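Local coordinates for protein amidohydrolase (Xanthomonas campestris pv. campestris, PDB 4DZH) that probably deaminates adenosine-type nucleosides such as 5'-methylthioadenosine, with zinc bound in a TIM-barrel amidohydrolase fold, at residues L16-G21 against A379-V384; T267-A272 against C302-A307; V284-E289 against A334-A339; H408-V413 against P419-R424. All blocks are in the same frame, centred on the assembly; numbering follows the deposited sequence. Where two conformers were deposited one is given.

How the contacts relate
The four contacts fall into two groups. Contacts 1 and 4 lie about 10 Å apart, centre to centre, and meet in one sheet where strands 381-385 and 410-415 pair: Cys383 N lies 2.9 Å from Asp412 O, a probable hydrogen bond. Contacts 2 and 3, about 12 Å apart between centres, belong to the TIM barrel; Leu304 CD1 packs on Val284 CG1 at 3.8 Å, and their segments alternate along the chain. Contact 1 spans both of these, joining the N-terminal strand 16-20 to chain that follows the barrel units, whereas contact 4 comes last as a hairpin. The sheet of contacts 1 and 4 also contains strand 69-80, which brings in His79 of the zinc site.

Contact 1: L16-G21 against A379-V384; sequences LLIEAG and ADLVCV
Ile18 meets Leu381 and Cys383 with two different branches, and its torsions explain how. With chi1 at -60°, CG2 stands anti to the backbone N while CG1 lies beside it, anti to the carbonyl carbon, so the side chain spreads along the facing strand. The longer branch continues extended, chi2 162°, and puts Ile18 CD1 3.9 Å from Leu381 CD1. The short branch serves the other neighbour: Ile18 CG2 comes within 4.2 Å of Cys383 SG.

Leu381 reaches over in a similar way. Its CG is anti to the carbonyl carbon and CD1 continues the chain outward, so a single methyl does the touching, and the two side chains cross obliquely. Leu381 and Cys383 are two residues apart in a strand and therefore project from the same side of it, while Val382 between them points elsewhere. All of the contact is apolar and buried, with the backbones held well apart by the side chains: this is one sheet laid against another, not strand pairing.

Around it, Leu71 of strand 69-80 packs on Ile18, Leu381 and Cys383 together, and Trp414 of strand 410-415 also touches Ile18. On the N-terminal side strand 16-20 bonds through its backbone to Val38 and Val40 of strand 36-41 and to Val64 of strand 63-66; strand 381-385 runs between strands 69-80 and 410-415.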
# COMPACT_ATOMS: atom_id res chain seq x y z
N LEU A 16 -4.88 -30.21 16.29
CA LEU A 16 -4.91 -29.64 14.95
C LEU A 16 -3.53 -29.76 14.31
O LEU A 16 -2.51 -29.54 14.97
CB LEU A 16 -5.29 -28.15 15.07
CG LEU A 16 -5.30 -27.27 13.82
CD1 LEU A 16 -6.41 -27.64 12.84
CD2 LEU A 16 -5.45 -25.82 14.24
N LEU A 17 -3.50 -30.15 13.04
CA LEU A 17 -2.29 -30.09 12.25
C LEU A 17 -2.56 -29.19 11.03
O LEU A 17 -3.49 -29.44 10.27
CB LEU A 17 -1.90 -31.50 11.76
CG LEU A 17 -0.63 -31.51 10.91
CD1 LEU A 17 0.57 -31.22 11.79
CD2 LEU A 17 -0.45 -32.79 10.15
N ILE A 18 -1.76 -28.15 10.85
CA ILE A 18 -1.92 -27.27 9.69
C ILE A 18 -0.77 -27.57 8.76
O ILE A 18 0.37 -27.34 9.12
CB ILE A 18 -1.86 -25.75 10.08
CG1 ILE A 18 -2.96 -25.42 11.07
CG2 ILE A 18 -2.00 -24.84 8.84
CD1 ILE A 18 -2.74 -24.12 11.84
N GLU A 19 -1.07 -28.09 7.57
CA GLU A 19 -0.01 -28.32 6.58
C GLU A 19 0.00 -27.19 5.57
O GLU A 19 -1.05 -26.84 5.04
CB GLU A 19 -0.21 -29.65 5.85
CG GLU A 19 -0.30 -30.88 6.76
CD GLU A 19 -0.77 -32.10 5.98
OE1 GLU A 19 -1.21 -31.92 4.80
OE2 GLU A 19 -0.70 -33.22 6.55
N ALA A 20 1.20 -26.69 5.26
CA ALA A 20 1.30 -25.56 4.33
C ALA A 20 2.45 -25.68 3.33
O ALA A 20 3.48 -26.33 3.60
CB ALA A 20 1.43 -24.28 5.11
N GLY A 21 2.33 -24.96 2.22
CA GLY A 21 3.42 -24.92 1.26
C GLY A 21 4.71 -24.38 1.85
O GLY A 21 5.80 -24.80 1.49
N ALA A 379 -0.74 -20.49 19.48
CA ALA A 379 -0.98 -20.75 18.06
C ALA A 379 -1.76 -19.59 17.43
O ALA A 379 -2.92 -19.74 17.08
CB ALA A 379 -1.72 -22.04 17.87
N ASP A 380 -1.11 -18.43 17.36
CA ASP A 380 -1.62 -17.28 16.60
C ASP A 380 -0.93 -17.32 15.22
O ASP A 380 0.27 -16.97 15.09
CB ASP A 380 -1.24 -15.97 17.28
CG ASP A 380 -1.96 -15.73 18.64
OD1 ASP A 380 -2.56 -16.65 19.25
OD2 ASP A 380 -1.93 -14.55 19.08
N LEU A 381 -1.68 -17.76 14.22
CA LEU A 381 -1.11 -18.16 12.93
C LEU A 381 -1.98 -17.65 11.79
O LEU A 381 -3.21 -17.54 11.95
CB LEU A 381 -1.06 -19.67 12.84
CG LEU A 381 -0.26 -20.33 13.97
CD1 LEU A 381 -0.46 -21.83 13.97
CD2 LEU A 381 1.19 -19.99 13.79
N VAL A 382 -1.32 -17.42 10.67
CA VAL A 382 -1.98 -16.93 9.45
C VAL A 382 -1.48 -17.70 8.22
O VAL A 382 -0.27 -17.88 8.04
CB VAL A 382 -1.71 -15.42 9.30
CG1 VAL A 382 -2.30 -14.93 7.94
CG2 VAL A 382 -2.37 -14.67 10.44
N CYS A 383 -2.43 -18.09 7.37
CA CYS A 383 -2.14 -18.67 6.04
C CYS A 383 -2.34 -17.56 5.02
O CYS A 383 -3.41 -16.96 4.98
CB CYS A 383 -3.10 -19.82 5.72
SG CYS A 383 -2.59 -21.37 6.50
N VAL A 384 -1.31 -17.34 4.21
CA VAL A 384 -1.39 -16.35 3.11
C VAL A 384 -1.32 -17.17 1.82
O VAL A 384 -0.30 -17.81 1.58
CB VAL A 384 -0.20 -15.35 3.17
CG1 VAL A 384 -0.39 -14.27 2.11
CG2 VAL A 384 -0.18 -14.69 4.51

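Contact 2: T267-A272 against C302-A307; sequences TQLTEA and CALQRA
Ala303 is the first residue of the 302-307 helix end to meet the other segment: its CB sits 4.2 Å from Glu271 OE2. This is a loose contact near the surface. The glutamate chain bends at chi2 (-72°), which folds the carboxylate back toward helix 301-306, while its other oxygen, OE1, is hydrogen-bonded to His275.

Leu304 comes next and carries most of the apolar contact. Both of its methyls sit around one methyl of Leu269: Leu304 CD2 is 4.0 Å from Leu269 CD1, and Leu304 CD1 is 4.1 Å from the same atom. The two side chains cross at about a right angle. Further on, Arg306 turns away to Asp343, with which it forms a salt bridge, and at Ala307 the helix ends, its CB packing on Ile274.

On the facing segment, Thr270 N-caps helix 271-280 through its side chain, and the carboxylate of Glu273 bonds back to Thr270 N, as in a capping box. Helices 271-280 and 301-306 each lead from one parallel strand of the barrel to the next, so this is the side-by-side packing of successive beta-alpha units in the TIM-barrel fold.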
# COMPACT_ATOMS: atom_id res chain seq x y z
N THR A 267 9.22 10.45 15.16
CA THR A 267 9.69 11.01 13.88
C THR A 267 10.80 12.03 14.05
O THR A 267 11.65 12.20 13.18
CB THR A 267 8.58 11.71 13.07
OG1 THR A 267 8.08 12.82 13.79
CG2 THR A 267 7.41 10.74 12.74
N GLN A 268 10.76 12.73 15.17
CA GLN A 268 11.74 13.78 15.45
C GLN A 268 12.79 13.21 16.42
O GLN A 268 12.54 13.21 17.64
CB GLN A 268 11.03 14.94 16.14
CG GLN A 268 9.81 15.52 15.42
CD GLN A 268 10.11 16.02 14.04
OE1 GLN A 268 10.86 16.99 13.86
NE2 GLN A 268 9.54 15.39 13.04
N LEU A 269 13.95 12.74 15.94
CA LEU A 269 14.94 12.01 16.79
C LEU A 269 16.47 12.29 16.60
O LEU A 269 16.91 12.46 15.47
CB LEU A 269 14.80 10.49 16.65
CG LEU A 269 13.73 9.61 17.30
CD1 LEU A 269 14.08 8.12 17.14
CD2 LEU A 269 13.50 9.94 18.79
N THR A 270 17.27 12.23 17.68
CA THR A 270 18.74 12.25 17.59
C THR A 270 19.42 10.89 17.80
O THR A 270 18.77 9.93 18.29
CB THR A 270 19.35 13.07 18.77
OG1 THR A 270 19.15 12.34 20.01
CG2 THR A 270 18.73 14.45 18.89
N GLU A 271 20.74 10.82 17.57
CA GLU A 271 21.50 9.57 17.80
C GLU A 271 21.58 9.18 19.27
O GLU A 271 21.32 8.02 19.63
CB GLU A 271 22.91 9.57 17.15
CG GLU A 271 23.03 8.99 15.70
CD GLU A 271 22.87 7.43 15.54
OE1 GLU A 271 23.59 6.60 16.19
OE2 GLU A 271 22.04 7.02 14.68
N ALA A 272 21.95 10.16 20.10
CA ALA A 272 21.86 10.04 21.55
C ALA A 272 20.58 9.33 21.96
O ALA A 272 20.59 8.34 22.71
CB ALA A 272 21.89 11.44 22.17
N CYS A 302 15.54 2.58 10.01
CA CYS A 302 16.75 1.82 9.78
C CYS A 302 17.78 2.12 10.89
O CYS A 302 18.42 1.21 11.41
CB CYS A 302 17.36 2.16 8.42
SG CYS A 302 18.89 1.27 8.14
N ALA A 303 17.89 3.39 11.26
CA ALA A 303 18.86 3.74 12.31
C ALA A 303 18.53 3.03 13.62
O ALA A 303 19.44 2.52 14.31
CB ALA A 303 18.93 5.25 12.50
N LEU A 304 17.25 3.00 13.97
CA LEU A 304 16.81 2.40 15.22
C LEU A 304 17.05 0.92 15.17
O LEU A 304 17.49 0.33 16.15
CB LEU A 304 15.32 2.66 15.43
CG LEU A 304 14.92 4.08 15.83
CD1 LEU A 304 13.44 4.33 15.59
CD2 LEU A 304 15.22 4.28 17.32
N GLN A 305 16.70 0.28 14.04
CA GLN A 305 16.84 -1.15 13.97
C GLN A 305 18.33 -1.55 14.09
O GLN A 305 18.67 -2.47 14.83
CB GLN A 305 16.16 -1.68 12.69
CG GLN A 305 16.15 -3.18 12.58
CD GLN A 305 17.40 -3.67 11.92
OE1 GLN A 305 17.95 -3.01 11.04
NE2 GLN A 305 17.88 -4.83 12.35
N ARG A 306 19.20 -0.85 13.39
CA ARG A 306 20.60 -1.24 13.43
C ARG A 306 21.26 -0.89 14.76
O ARG A 306 22.31 -1.45 15.10
CB ARG A 306 21.38 -0.67 12.26
CG ARG A 306 20.80 -1.22 10.94
CD ARG A 306 21.44 -0.64 9.71
NE ARG A 306 21.03 -1.40 8.52
CZ ARG A 306 21.35 -1.07 7.27
NH1 ARG A 306 22.10 0.01 7.04
NH2 ARG A 306 20.93 -1.83 6.26
N ALA A 307 20.63 -0.03 15.54
CA ALA A 307 21.16 0.28 16.87
C ALA A 307 20.58 -0.66 17.91
O ALA A 307 20.76 -0.46 19.12
CB ALA A 307 20.87 1.71 17.21

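Contact 3: V284-E289 against A334-A339; sequences VVHCPE and AILAKA. With MG (magnesium ion), chain B.
The His286 ring receives Leu336 at its edge: Leu336 CD2 lies near the ring plane, 4.5 Å from His286 NE2. One face of the same imidazole is covered by the proline two residues on, whose CD stands 3.7 Å above the plane and over its centre. The other flat group is the carboxylate of Glu289, which binds magnesium through one oxygen: Glu289 OE1 is 2.0 Å from the ion. OE2 turns instead to the hydroxyls of Thr332 and Ser328, which, with the metal bond, would restrain the rotation of the group.

Leu336 bridges histidine and proline. Its CG is anti to the backbone N (chi1 -177°), directing the side chain out from helix 326-341, and Leu336 CD2 also reaches Pro288 CB at 4.1 Å. The contact is small and buried, and made by van der Waals contact. Pro288 follows the N-cap residue Cys287 and so opens helix 288-293, while Ala333 of the long helix packs on both histidine and proline.

Farther along that helix, Lys338 NZ donates to Ala334 O at 2.8 Å from well above the carbonyl plane, and the amino group also bonds to Ala346 O and Tyr403 OH.

Three waters, with water 1 and water 2 on opposite sides of the ion, and Asn321 and Asp323 complete a six-coordinate magnesium site. Glu289 also packs on Arg331 of the second subunit; strand 283-286 of the TIM-barrel wall thus leads into helix 288-293, whose Glu289 binds magnesium close to the second subunit.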
# COMPACT_ATOMS: atom_id res chain seq x y z
N VAL A 284 10.18 1.11 20.03
CA VAL A 284 9.62 2.16 19.18
C VAL A 284 8.58 1.50 18.27
O VAL A 284 8.86 0.48 17.62
CB VAL A 284 10.71 2.87 18.35
CG1 VAL A 284 10.10 3.81 17.36
CG2 VAL A 284 11.58 3.72 19.30
N VAL A 285 7.38 2.08 18.24
CA VAL A 285 6.39 1.68 17.21
C VAL A 285 6.37 2.69 16.06
O VAL A 285 6.06 3.88 16.22
CB VAL A 285 5.00 1.59 17.81
CG1 VAL A 285 4.04 1.12 16.69
CG2 VAL A 285 4.99 0.62 19.00
N HIS A 286 6.65 2.17 14.86
CA HIS A 286 6.67 2.94 13.63
C HIS A 286 5.33 2.84 12.92
O HIS A 286 4.85 1.74 12.64
CB HIS A 286 7.83 2.39 12.78
CG HIS A 286 8.07 3.10 11.48
ND1 HIS A 286 7.91 4.47 11.30
CD2 HIS A 286 8.48 2.62 10.28
CE1 HIS A 286 8.21 4.78 10.05
NE2 HIS A 286 8.57 3.68 9.41
N CYS A 287 4.73 4.00 12.65
CA CYS A 287 3.44 4.15 11.97
C CYS A 287 3.67 5.02 10.71
O CYS A 287 3.28 6.20 10.64
CB CYS A 287 2.44 4.82 12.91
SG CYS A 287 2.15 3.91 14.44
N PRO A 288 4.30 4.45 9.69
CA PRO A 288 4.72 5.29 8.56
C PRO A 288 3.57 5.94 7.78
O PRO A 288 3.67 7.07 7.33
CB PRO A 288 5.48 4.30 7.65
CG PRO A 288 5.03 2.89 8.11
CD PRO A 288 4.77 3.04 9.59
N GLU A 289 2.47 5.20 7.54
CA GLU A 289 1.45 5.79 6.69
C GLU A 289 0.78 6.99 7.36
O GLU A 289 0.51 8.01 6.66
CB GLU A 289 0.41 4.72 6.20
CG GLU A 289 1.09 3.63 5.32
CD GLU A 289 0.16 2.59 4.75
OE1 GLU A 289 -1.09 2.72 4.90
OE2 GLU A 289 0.71 1.66 4.09
N ALA A 334 9.01 -0.69 4.92
CA ALA A 334 10.22 -1.21 4.32
C ALA A 334 10.75 -0.28 3.23
O ALA A 334 11.99 -0.12 3.13
CB ALA A 334 9.97 -2.61 3.74
N ILE A 335 9.88 0.30 2.39
CA ILE A 335 10.38 1.09 1.26
C ILE A 335 10.74 2.50 1.74
O ILE A 335 11.77 3.04 1.33
CB ILE A 335 9.42 1.09 0.04
CG1 ILE A 335 8.10 1.82 0.38
CG2 ILE A 335 9.18 -0.40 -0.39
CD1 ILE A 335 7.13 1.84 -0.78
N LEU A 336 9.96 3.04 2.67
CA LEU A 336 10.28 4.36 3.21
C LEU A 336 11.62 4.28 3.93
O LEU A 336 12.38 5.24 3.89
CB LEU A 336 9.20 4.79 4.23
CG LEU A 336 9.48 6.21 4.77
CD1 LEU A 336 9.31 7.23 3.72
CD2 LEU A 336 8.46 6.44 5.86
N ALA A 337 11.90 3.17 4.59
CA ALA A 337 13.12 3.12 5.40
C ALA A 337 14.36 3.30 4.51
O ALA A 337 15.35 3.96 4.91
CB ALA A 337 13.20 1.83 6.20
N LYS A 338 14.31 2.74 3.31
CA LYS A 338 15.43 2.80 2.36
C LYS A 338 15.64 4.24 1.89
O LYS A 338 16.79 4.72 1.81
CB LYS A 338 15.14 1.85 1.18
CG LYS A 338 15.12 0.39 1.62
CD LYS A 338 14.28 -0.49 0.64
CE LYS A 338 14.27 -1.95 1.01
NZ LYS A 338 13.62 -2.30 2.33
N ALA A 339 14.56 4.96 1.62
CA ALA A 339 14.67 6.28 1.03
C ALA A 339 15.14 7.26 2.11
O ALA A 339 16.02 8.12 1.85
CB ALA A 339 13.34 6.72 0.50
MG MG B . -2.91 1.89 5.14
O HOH W 1 -1.99 0.55 6.38
O HOH W 2 -3.85 3.35 3.85
O HOH W 3 -2.82 0.67 3.39

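Contact 4: H408-V413 against P419-R424; sequences HQVTDV and PKLVQR
Asp412 reaches across to the Gln423 turn, and each atom of its side chain has something to meet. CB lies 3.8 Å from Leu421 O. With chi1 at -56° CG is carried beside the backbone N, and the carboxylate turns steeply, chi2 -89°. OD1 then accepts from Gln423 N at 3.0 Å, a nearly straight bond that arrives from above the carboxylate plane; the same oxygen passes 3.5 Å from Val422 CA. OD2 takes the Thr411 hydroxyl, with Thr411 OG1 to Asp412 OD2 at 2.9 Å, and also forms a salt bridge with Arg66.

The backbone does the rest. Val413 N bonds to Leu421 O at 3.0 Å, while Val413 O accepts twice, from Lys420 N at 2.8 Å and from Leu421 N at 3.3 Å. Two residues thus face one, a classic beta bulge in the hairpin of strands 410-415 and 418-422. Beside the bulge, Val410 and Val413 pack on the Leu421 side chain.

Where the strand ends, Arg424 N donates to Thr411 O at 3.0 Å. Its side chain is modelled in two conformers, and the bond from NH1 to Val410 O, with His408 O over one guanidinium face, belongs to one of them and is less certain.

With Gln423 N, the Thr411 hydroxyl and Arg66 all meeting the Asp412 carboxylate, it is probably held in its charged form, tying the reversal of the chain to strand 410-415.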
# COMPACT_ATOMS: atom_id res chain seq x y z
N HIS A 408 -5.77 -9.26 1.15
CA HIS A 408 -6.90 -10.09 0.75
C HIS A 408 -6.40 -11.49 0.44
O HIS A 408 -7.23 -12.39 0.25
CB HIS A 408 -7.55 -9.50 -0.49
CG HIS A 408 -6.62 -9.47 -1.66
ND1 HIS A 408 -5.65 -8.50 -1.83
CD2 HIS A 408 -6.50 -10.30 -2.73
CE1 HIS A 408 -4.97 -8.73 -2.95
NE2 HIS A 408 -5.47 -9.82 -3.51
N GLN A 409 -5.08 -11.69 0.43
CA GLN A 409 -4.56 -13.05 0.23
C GLN A 409 -4.53 -13.85 1.51
O GLN A 409 -4.17 -15.03 1.49
CB GLN A 409 -3.19 -13.03 -0.39
CG GLN A 409 -3.26 -12.35 -1.79
CD GLN A 409 -1.94 -12.36 -2.46
OE1 GLN A 409 -1.36 -11.30 -2.71
NE2 GLN A 409 -1.45 -13.55 -2.80
N VAL A 410 -4.82 -13.20 2.64
CA VAL A 410 -4.99 -13.98 3.87
C VAL A 410 -6.21 -14.87 3.76
O VAL A 410 -7.32 -14.39 3.48
CB VAL A 410 -5.14 -13.02 5.09
CG1 VAL A 410 -5.53 -13.78 6.37
CG2 VAL A 410 -3.82 -12.21 5.29
N THR A 411 -6.07 -16.18 3.98
CA THR A 411 -7.23 -17.06 3.87
C THR A 411 -7.68 -17.70 5.17
O THR A 411 -8.86 -17.92 5.37
CB THR A 411 -6.97 -18.19 2.87
OG1 THR A 411 -5.81 -18.93 3.27
CG2 THR A 411 -6.75 -17.61 1.44
N ASP A 412 -6.74 -17.90 6.07
CA ASP A 412 -7.08 -18.52 7.35
C ASP A 412 -6.28 -17.87 8.49
O ASP A 412 -5.12 -17.54 8.31
CB ASP A 412 -6.82 -20.03 7.33
CG ASP A 412 -7.58 -20.75 6.18
OD1 ASP A 412 -8.75 -21.17 6.37
OD2 ASP A 412 -7.02 -20.85 5.08
N VAL A 413 -6.96 -17.75 9.61
CA VAL A 413 -6.40 -17.13 10.81
C VAL A 413 -6.84 -17.89 12.05
O VAL A 413 -8.04 -18.20 12.24
CB VAL A 413 -6.94 -15.70 10.93
CG1 VAL A 413 -6.51 -15.09 12.27
CG2 VAL A 413 -6.44 -14.89 9.75
N PRO A 419 -10.05 -21.19 15.34
CA PRO A 419 -10.27 -20.60 14.00
C PRO A 419 -11.07 -19.32 14.07
O PRO A 419 -12.16 -19.33 14.66
CB PRO A 419 -11.11 -21.66 13.26
CG PRO A 419 -11.02 -22.91 14.08
CD PRO A 419 -10.70 -22.51 15.51
N LYS A 420 -10.54 -18.25 13.47
CA LYS A 420 -11.21 -16.95 13.45
C LYS A 420 -11.65 -16.61 12.05
O LYS A 420 -12.66 -15.91 11.88
CB LYS A 420 -10.25 -15.84 13.88
CG LYS A 420 -9.47 -16.19 15.14
CD LYS A 420 -10.40 -16.59 16.21
CE LYS A 420 -11.46 -15.56 16.49
NZ LYS A 420 -12.33 -16.04 17.61
N LEU A 421 -10.85 -17.03 11.08
CA LEU A 421 -11.13 -16.78 9.66
C LEU A 421 -10.88 -18.11 9.03
O LEU A 421 -9.79 -18.69 9.19
CB LEU A 421 -10.19 -15.69 9.06
CG LEU A 421 -10.56 -15.27 7.62
CD1 LEU A 421 -11.72 -14.27 7.69
CD2 LEU A 421 -9.34 -14.73 6.90
N VAL A 422 -11.88 -18.61 8.29
CA VAL A 422 -11.80 -19.91 7.64
C VAL A 422 -12.19 -19.73 6.18
O VAL A 422 -13.37 -19.45 5.92
CB VAL A 422 -12.76 -20.89 8.31
CG1 VAL A 422 -12.90 -22.18 7.47
CG2 VAL A 422 -12.31 -21.20 9.78
N GLN A 423 -11.24 -19.91 5.27
CA GLN A 423 -11.43 -19.66 3.84
C GLN A 423 -12.10 -18.31 3.61
O GLN A 423 -13.17 -18.22 2.95
CB GLN A 423 -12.22 -20.82 3.17
CG GLN A 423 -11.44 -22.16 3.12
CD GLN A 423 -12.34 -23.41 2.96
OE1 GLN A 423 -13.55 -23.37 3.24
NE2 GLN A 423 -11.74 -24.52 2.51
N ARG A 424 -11.49 -17.27 4.18
CA ARG A 424 -11.95 -15.88 4.10
C ARG A 424 -13.26 -15.61 4.81
O ARG A 424 -13.75 -14.47 4.76
CB ARG A 424 -12.08 -15.42 2.65
CG ARG A 424 -10.80 -15.51 1.85
CD ARG A 424 -9.85 -14.33 2.10
NE ARG A 424 -10.42 -12.99 1.92
CZ ARG A 424 -10.01 -11.95 2.64
NH1 ARG A 424 -9.03 -12.12 3.53
NH2 ARG A 424 -10.55 -10.74 2.45